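Local coordinates for PHOX (Pseudomonas fluorescens, PDB 4A9V), which hydrolyses phosphate monoesters as an alkaline phosphatase of the PhoX family, a beta-propeller enzyme with an iron-calcium cofactor, at residues N473-S477 against F503-G507; N508-L512 against R523-I529. One frame throughout, in Å; residues are numbered along the deposited sequence.

Contact 1: N473-S477 against F503-G507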
loop_
_atom_site.group_PDB
_atom_site.type_symbol
_atom_site.label_atom_id
_atom_site.label_comp_id
_atom_site.label_asym_id
_atom_site.label_seq_id
_atom_site.Cartn_x
_atom_site.Cartn_y
_atom_site.Cartn_z
ATOM N N ASN A 473 4.360 -18.926 16.184
ATOM C CA ASN A 473 4.400 -17.590 15.581
ATOM C C ASN A 473 3.808 -17.503 14.178
ATOM O O ASN A 473 3.840 -16.443 13.557
ATOM C CB ASN A 473 5.827 -17.028 15.570
ATOM C CG ASN A 473 6.707 -17.667 14.511
ATOM O OD1 ASN A 473 6.272 -18.553 13.785
ATOM N ND2 ASN A 473 7.973 -17.262 14.464
ATOM N N MET A 474 3.215 -18.587 13.700
ATOM C CA MET A 474 2.887 -18.677 12.287
ATOM C C MET A 474 1.780 -17.709 11.870
ATOM O O MET A 474 0.861 -17.390 12.630
ATOM C CB MET A 474 2.530 -20.109 11.904
ATOM C CG MET A 474 1.408 -20.702 12.722
ATOM S SD MET A 474 1.056 -22.375 12.169
ATOM C CE MET A 474 -0.319 -22.767 13.245
ATOM N N PHE A 475 1.853 -17.311 10.603
ATOM C CA PHE A 475 0.965 -16.317 10.011
ATOM C C PHE A 475 0.877 -16.580 8.507
ATOM O O PHE A 475 1.631 -17.390 7.965
ATOM C CB PHE A 475 1.505 -14.905 10.272
ATOM C CG PHE A 475 2.874 -14.661 9.696
ATOM C CD1 PHE A 475 4.021 -14.995 10.414
ATOM C CD2 PHE A 475 3.019 -14.127 8.420
ATOM C CE1 PHE A 475 5.276 -14.784 9.868
ATOM C CE2 PHE A 475 4.278 -13.938 7.870
ATOM C CZ PHE A 475 5.407 -14.278 8.590
ATOM N N ASN A 476 -0.025 -15.895 7.825
ATOM C CA ASN A 476 -0.077 -16.010 6.372
ATOM C C ASN A 476 -0.304 -14.667 5.709
ATOM O O ASN A 476 -0.872 -13.747 6.313
ATOM C CB ASN A 476 -1.126 -17.040 5.924
ATOM C CG ASN A 476 -2.542 -16.509 5.984
ATOM O OD1 ASN A 476 -3.093 -16.059 4.976
ATOM N ND2 ASN A 476 -3.166 -16.613 7.161
ATOM N N SER A 477 0.177 -14.557 4.473
ATOM C CA SER A 477 -0.056 -13.402 3.617
ATOM C C SER A 477 0.473 -12.109 4.246
ATOM O O SER A 477 -0.256 -11.126 4.394
ATOM C CB SER A 477 -1.541 -13.271 3.292
ATOM O OG SER A 477 -2.041 -14.458 2.696
ATOM N N PHE A 503 -4.928 -22.867 7.433
ATOM C CA PHE A 503 -4.688 -21.715 8.293
ATOM C C PHE A 503 -5.061 -22.020 9.740
ATOM O O PHE A 503 -5.079 -21.128 10.580
ATOM C CB PHE A 503 -5.473 -20.511 7.767
ATOM C CG PHE A 503 -5.266 -20.266 6.299
ATOM C CD1 PHE A 503 -4.039 -19.816 5.838
ATOM C CD2 PHE A 503 -6.196 -20.712 5.373
ATOM C CE1 PHE A 503 -3.787 -19.711 4.482
ATOM C CE2 PHE A 503 -5.953 -20.605 4.016
ATOM C CZ PHE A 503 -4.733 -20.134 3.568
ATOM N N ALA A 504 -5.226 -23.300 10.057
ATOM C CA ALA A 504 -5.555 -23.693 11.428
ATOM C C ALA A 504 -4.464 -23.217 12.376
ATOM O O ALA A 504 -3.292 -23.547 12.195
ATOM C CB ALA A 504 -5.729 -25.202 11.525
ATOM N N GLY A 505 -4.863 -22.472 13.402
ATOM C CA GLY A 505 -3.928 -21.982 14.402
ATOM C C GLY A 505 -3.413 -20.573 14.165
ATOM O O GLY A 505 -2.692 -20.034 14.998
ATOM N N MET A 506 -3.743 -19.984 13.020
ATOM C CA MET A 506 -3.235 -18.651 12.697
ATOM C C MET A 506 -4.123 -17.512 13.193
ATOM O O MET A 506 -3.666 -16.380 13.325
ATOM C CB MET A 506 -3.008 -18.529 11.198
ATOM C CG MET A 506 -1.846 -19.387 10.744
ATOM S SD MET A 506 -1.650 -19.398 8.956
ATOM C CE MET A 506 -0.060 -20.215 8.833
ATOM N N GLY A 507 -5.404 -17.790 13.412
ATOM C CA GLY A 507 -6.317 -16.777 13.932
ATOM C C GLY A 507 -6.536 -15.590 13.007
ATOM O O GLY A 507 -6.394 -15.691 11.787
#

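Contact 2: N508-L512 against R523-I529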
loop_
_atom_site.group_PDB
_atom_site.type_symbol
_atom_site.label_atom_id
_atom_site.label_comp_id
_atom_site.label_asym_id
_atom_site.label_seq_id
_atom_site.Cartn_x
_atom_site.Cartn_y
_atom_site.Cartn_z
ATOM N N ASN A 508 -6.851 -14.452 13.617
ATOM C CA ASN A 508 -7.144 -13.214 12.905
ATOM C C ASN A 508 -5.864 -12.615 12.325
ATOM O O ASN A 508 -4.753 -12.978 12.734
ATOM C CB ASN A 508 -7.785 -12.209 13.867
ATOM C CG ASN A 508 -9.210 -12.567 14.252
ATOM O OD1 ASN A 508 -9.793 -13.538 13.769
ATOM N ND2 ASN A 508 -9.782 -11.759 15.133
ATOM N N ASN A 509 -6.024 -11.606 11.476
ATOM C CA ASN A 509 -4.872 -10.873 10.980
ATOM C C ASN A 509 -4.156 -10.134 12.097
ATOM O O ASN A 509 -4.697 -9.923 13.187
ATOM C CB ASN A 509 -5.290 -9.930 9.853
ATOM C CG ASN A 509 -5.399 -10.648 8.534
ATOM O OD1 ASN A 509 -4.467 -11.347 8.133
ATOM N ND2 ASN A 509 -6.541 -10.523 7.868
ATOM N N GLN A 510 -2.890 -9.834 11.856
ATOM C CA GLN A 510 -1.960 -9.627 12.943
ATOM C C GLN A 510 -0.747 -8.828 12.512
ATOM O O GLN A 510 -0.564 -8.519 11.325
ATOM C CB GLN A 510 -1.544 -10.976 13.484
ATOM C CG GLN A 510 -0.880 -11.859 12.456
ATOM C CD GLN A 510 -0.763 -13.297 12.924
ATOM O OE1 GLN A 510 0.298 -13.727 13.400
ATOM N NE2 GLN A 510 -1.841 -14.055 12.763
ATOM N N MET A 511 0.030 -8.421 13.503
ATOM C CA MET A 511 1.298 -7.765 13.271
ATOM C C MET A 511 2.365 -8.498 14.056
ATOM O O MET A 511 2.162 -8.856 15.219
ATOM C CB MET A 511 1.231 -6.286 13.681
ATOM C CG MET A 511 2.522 -5.512 13.426
ATOM S SD MET A 511 2.314 -3.719 13.425
ATOM C CE MET A 511 1.871 -3.438 15.133
ATOM N N LEU A 512 3.506 -8.703 13.410
ATOM C CA LEU A 512 4.646 -9.377 14.005
ATOM C C LEU A 512 5.871 -8.474 13.923
ATOM O O LEU A 512 5.856 -7.439 13.254
ATOM C CB LEU A 512 4.918 -10.713 13.290
ATOM C CG LEU A 512 3.694 -11.633 13.153
ATOM C CD1 LEU A 512 3.061 -11.539 11.772
ATOM C CD2 LEU A 512 4.041 -13.081 13.489
ATOM N N ARG A 523 5.074 -12.691 17.311
ATOM C CA ARG A 523 3.769 -12.065 17.126
ATOM C C ARG A 523 3.554 -10.984 18.174
ATOM O O ARG A 523 3.769 -11.218 19.369
ATOM C CB ARG A 523 2.650 -13.107 17.201
ATOM C CG ARG A 523 1.303 -12.566 16.761
ATOM C CD ARG A 523 0.194 -13.604 16.852
ATOM N NE ARG A 523 0.412 -14.732 15.952
ATOM C CZ ARG A 523 0.791 -15.949 16.332
ATOM N NH1 ARG A 523 1.018 -16.232 17.608
ATOM N NH2 ARG A 523 0.875 -16.920 15.435
ATOM N N PHE A 524 3.140 -9.804 17.719
ATOM C CA PHE A 524 3.017 -8.623 18.575
ATOM C C PHE A 524 1.561 -8.217 18.821
ATOM O O PHE A 524 1.227 -7.809 19.932
ATOM C CB PHE A 524 3.798 -7.453 17.961
ATOM C CG PHE A 524 3.657 -6.163 18.717
ATOM C CD1 PHE A 524 4.418 -5.912 19.842
ATOM C CD2 PHE A 524 2.788 -5.180 18.277
ATOM C CE1 PHE A 524 4.265 -4.730 20.546
ATOM C CE2 PHE A 524 2.658 -3.985 18.957
ATOM C CZ PHE A 524 3.417 -3.748 20.081
ATOM N N MET A 525 0.728 -8.236 17.781
ATOM C CA MET A 525 -0.649 -7.755 17.878
ATOM C C MET A 525 -1.553 -8.655 17.049
ATOM O O MET A 525 -1.175 -9.107 15.969
ATOM C CB MET A 525 -0.753 -6.310 17.367
ATOM C CG MET A 525 -2.128 -5.690 17.546
ATOM S SD MET A 525 -2.240 -4.033 16.839
ATOM C CE MET A 525 -2.502 -4.429 15.120
ATOM N N VAL A 526 -2.764 -8.883 17.547
ATOM C CA VAL A 526 -3.818 -9.482 16.750
ATOM C C VAL A 526 -4.994 -8.521 16.681
ATOM O O VAL A 526 -5.328 -7.858 17.666
ATOM C CB VAL A 526 -4.285 -10.837 17.329
ATOM C CG1 VAL A 526 -5.341 -11.441 16.422
ATOM C CG2 VAL A 526 -3.109 -11.789 17.519
ATOM N N GLY A 527 -5.547 -8.375 15.482
ATOM C CA GLY A 527 -6.660 -7.475 15.245
ATOM C C GLY A 527 -8.011 -8.152 15.339
ATOM O O GLY A 527 -8.107 -9.364 15.573
ATOM N N PRO A 528 -9.069 -7.371 15.111
ATOM C CA PRO A 528 -10.434 -7.833 15.302
ATOM C C PRO A 528 -10.979 -8.610 14.099
ATOM O O PRO A 528 -10.267 -8.876 13.123
ATOM C CB PRO A 528 -11.210 -6.531 15.529
ATOM C CG PRO A 528 -10.439 -5.501 14.774
ATOM C CD PRO A 528 -9.001 -5.904 14.967
ATOM N N ILE A 529 -12.231 -9.018 14.196
ATOM C CA ILE A 529 -12.793 -9.961 13.248
ATOM C C ILE A 529 -13.001 -9.298 11.894
ATOM O O ILE A 529 -13.540 -8.197 11.803
ATOM C CB ILE A 529 -14.115 -10.541 13.794
ATOM C CG1 ILE A 529 -13.815 -11.436 15.002
ATOM C CG2 ILE A 529 -14.866 -11.313 12.718
ATOM C CD1 ILE A 529 -15.050 -11.932 15.724
HETATM O O HOH W 1 -8.798 -10.701 11.120
#

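Contact 1: N473-S477 against F503-G507
Met474 and Met506 make up most of this contact, two extended thioethers that cross at about a right angle. Met506 reaches to the 473-477 backbone: its CG lies 4.0 Å from CG of Met474, and its CE sits the same distance from CB of Met474. That methyl also ends 3.4 Å from the carbonyl O of Phe475. Met474 lays its own chain across the turn of the 503-507 loop. With CG lodged between the backbone N and the carbonyl carbon (chi1 56°) and the rest of the chain straight, its CE arrives 3.2 Å from the carbonyl O of Ala504 and packs on CA of Gly505.

The polar part is modest. ND2 of Asn476 gives a weak, bent hydrogen bond to SD of Met506, with 3.6 Å between them. The same amide crosses the Phe503 side chain at about a right angle and meets its CD1 and CE1, with CG of Asn476 3.6 Å from CD1 of Phe503 and the two planes about 45° apart. The amide oxygen does its work away from Met506, accepting from OG of Ser477 and from the backbone N of Asp496, and these bonds help fix how the amide is turned.

Backbone shape accounts for the rest. Phe503 to Met506 form a type II beta turn, closed by the bond from Met506 N to Phe503 O at 3.0 Å, with Gly505 at its third position and positive phi. Ala504 O, within the turn, accepts a hydrogen bond from ND2 of Asn454.

Neither segment is regular: 473-477 leads into strand 478-483, whereas the loop holding 503-507 joins strand 489-493 to strand 510-514. Phe475 points away from the turn and packs on Gln510 and Leu512 of strand 510-514.

Contact 2: N508-L512 against R523-I529
Met511 and Met525 pair as the central hydrogen-bonded couple of two antiparallel strands, Met511 N donating to Met525 O at 2.8 Å. The return bond is split: Met511 O accepts from Phe524 N at 2.8 Å and from Met525 N at 3.0 Å. Two residues thus face one, a classic beta bulge, and the register slips by one before Leu512 meets Arg523. Past the strand ends the pairing goes on, with Gly527 N donating to Asn509 O and ND2 of Asn508 reaching Gly527 O at 3.0 Å, that acceptor close to the amide plane of Asn508.

Gln510, Leu512, Arg523 and Val526 share one face of the sheet. Here NE of Arg523 gives its hydrogen to OE1 of Gln510 at 2.7 Å; the oxygen lies near the guanidinium plane, yet the donor stands well above the amide plane, the amide and guanidinium planes being 69° apart. Leu512 lies alongside Arg523, pointing the same way, and its CD2 touches CA and CB of Arg523. Met511 and Met525 occupy the other face, where CE of Met511 comes obliquely to the Phe524 ring, 3.7 Å from its CD2.

Second-shell bonds hold these groups in place. NE2 of Gln510 donates to Asn508 O, helping, with the Arg523 bond, to set the turn of the amide, while NH1 of Arg523 is held by the carbonyls of Gln472 and Ile16. A water joins Asn509 N to Pro528 O. OD1 of Asn509 accepts from Thr493 OG1 and Gly495 N, close to the metal-binding Asp494 and Glu532.

Strands 510-514 and 521-526 form a bulged beta hairpin, the outer half of a four-stranded antiparallel sheet of the kind that makes up a beta-propeller blade.

From the N terminus, 473-477 comes first and contact 1 closes when 503-507 returns to it, enclosing strands 478-483 and 489-493 and the loop after them. The chain runs straight on from Gly507 into Asn508, where contact 2 opens; it closes at 523-529 after a hairpin turn. The two loops follow in series and neither nests within nor crosses the other. They meet in space all the same: Met474 O lies 2.8 Å from NH2 of Arg523, a probable hydrogen bond, and Asn473 O touches CD2 of Leu512. Together they fasten the lead-in to the first strand of this sheet to its last two strands.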